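Local coordinates for protein dimethyladenosine transferase, putative (Plasmodium falciparum, PDB 2H1R) that probably dimethylates adenines of ribosomal RNA with S-adenosylmethionine as methyl donor, at residues S155-S158 against V164-F167. Numbering follows the deposited sequence.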
loop_
_atom_site.group_PDB
_atom_site.type_symbol
_atom_site.label_atom_id
_atom_site.label_comp_id
_atom_site.label_asym_id
_atom_site.label_seq_id
_atom_site.Cartn_x
_atom_site.Cartn_y
_atom_site.Cartn_z
ATOM N N SER A 155 -15.258 1.327 11.789
ATOM C CA SER A 155 -14.236 1.227 12.826
ATOM C C SER A 155 -12.966 0.513 12.373
ATOM O O SER A 155 -11.938 0.637 13.036
ATOM C CB SER A 155 -14.782 0.568 14.103
ATOM O OG SER A 155 -15.790 1.389 14.673
ATOM N N ASN A 156 -13.035 -0.221 11.271
ATOM C CA ASN A 156 -11.801 -0.904 10.744
ATOM C C ASN A 156 -11.075 -0.022 9.698
ATOM O O ASN A 156 -10.113 -0.460 9.051
ATOM C CB ASN A 156 -12.104 -2.306 10.151
ATOM C CG ASN A 156 -13.004 -2.238 8.935
ATOM O OD1 ASN A 156 -13.793 -1.296 8.768
ATOM N ND2 ASN A 156 -12.882 -3.238 8.048
ATOM N N TYR A 157 -11.512 1.213 9.545
ATOM C CA TYR A 157 -10.861 2.170 8.603
ATOM C C TYR A 157 -9.635 2.743 9.300
ATOM O O TYR A 157 -9.729 3.176 10.432
ATOM C CB TYR A 157 -11.886 3.232 8.244
ATOM C CG TYR A 157 -11.454 4.330 7.299
ATOM C CD1 TYR A 157 -11.285 4.080 5.938
ATOM C CD2 TYR A 157 -11.251 5.626 7.772
ATOM C CE1 TYR A 157 -10.951 5.118 5.040
ATOM C CE2 TYR A 157 -10.925 6.659 6.897
ATOM C CZ TYR A 157 -10.736 6.385 5.541
ATOM O OH TYR A 157 -10.402 7.413 4.678
ATOM N N SER A 158 -8.469 2.710 8.638
ATOM C CA SER A 158 -7.206 2.955 9.354
ATOM C C SER A 158 -6.186 3.711 8.483
ATOM O O SER A 158 -6.480 4.042 7.308
ATOM C CB SER A 158 -6.609 1.636 9.863
ATOM O OG SER A 158 -6.078 0.891 8.769
ATOM N N VAL A 164 -3.204 3.302 1.170
ATOM C CA VAL A 164 -3.587 2.575 -0.049
ATOM C C VAL A 164 -4.404 3.439 -1.012
ATOM O O VAL A 164 -4.131 3.464 -2.248
ATOM C CB VAL A 164 -4.332 1.254 0.321
ATOM C CG1 VAL A 164 -4.874 0.549 -0.920
ATOM C CG2 VAL A 164 -3.390 0.330 1.019
ATOM N N LYS A 165 -5.391 4.153 -0.471
ATOM C CA LYS A 165 -6.292 4.946 -1.264
ATOM C C LYS A 165 -5.552 6.137 -1.912
ATOM O O LYS A 165 -5.918 6.582 -3.010
ATOM C CB LYS A 165 -7.433 5.484 -0.397
ATOM C CG LYS A 165 -8.550 4.462 -0.052
ATOM C CD LYS A 165 -9.469 5.012 1.027
ATOM C CE LYS A 165 -10.510 5.975 0.431
ATOM N NZ LYS A 165 -11.177 6.761 1.539
ATOM N N LEU A 166 -4.546 6.653 -1.219
ATOM C CA LEU A 166 -3.804 7.780 -1.764
ATOM C C LEU A 166 -3.045 7.318 -2.990
ATOM O O LEU A 166 -3.080 7.986 -4.017
ATOM C CB LEU A 166 -2.826 8.382 -0.747
ATOM C CG LEU A 166 -1.952 9.498 -1.385
ATOM C CD1 LEU A 166 -2.802 10.635 -1.821
ATOM C CD2 LEU A 166 -0.916 9.997 -0.449
ATOM N N PHE A 167 -2.381 6.181 -2.882
ATOM C CA PHE A 167 -1.487 5.743 -3.933
ATOM C C PHE A 167 -2.129 4.965 -5.089
ATOM O O PHE A 167 -1.598 4.974 -6.216
ATOM C CB PHE A 167 -0.246 5.107 -3.319
ATOM C CG PHE A 167 0.576 6.108 -2.521
ATOM C CD1 PHE A 167 1.366 7.064 -3.180
ATOM C CD2 PHE A 167 0.459 6.168 -1.120
ATOM C CE1 PHE A 167 2.083 8.026 -2.462
ATOM C CE2 PHE A 167 1.178 7.142 -0.371
ATOM C CZ PHE A 167 1.992 8.058 -1.034
#
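Tyr157, on an extended backbone near the end of the loop that precedes helix 159-167, and Lys165, two turns into that helix, bring only their side chains together, their backbones staying well apart. The lysine covers the distance: its side chain sets out toward the loop and bends at chi3 (81°) before presenting the ammonium group to the phenol. Tyr157 meets it with CG anti to the backbone N (chi1 180°), a torsion that carries the phenol out from the loop until its OH reaches the end of the Lys165 chain. The two side chains cross at about a right angle and touch at their ends. Lys165 NZ comes to the edge of the ring, near its plane, and makes a weak hydrogen bond of 3.3 Å to Tyr157 OH; it also lies 3.9 Å from Tyr157 CE1. This edge-on approach is not a cation-pi contact, which would need the ammonium over a ring face. Ser158 is the N-cap of helix 159-167, and the contact links the residue before that cap with a later turn of the same helix. The helix belongs to the Rossmann-like methyltransferase fold of the rRNA adenine dimethylase family and leads directly into strand 168-176 at one margin of the central sheet, away from the predicted S-adenosylmethionine site. The hydroxyl of the buried Tyr157 has its stronger partner in Leu277 O, just before helix 279-291; a carbonyl can only accept, so the hydroxyl gives its proton there and offers its oxygen to Lys165 NZ. At the start of that helix, Glu279 OE1 forms a long, weak ion pair with Lys165 NZ.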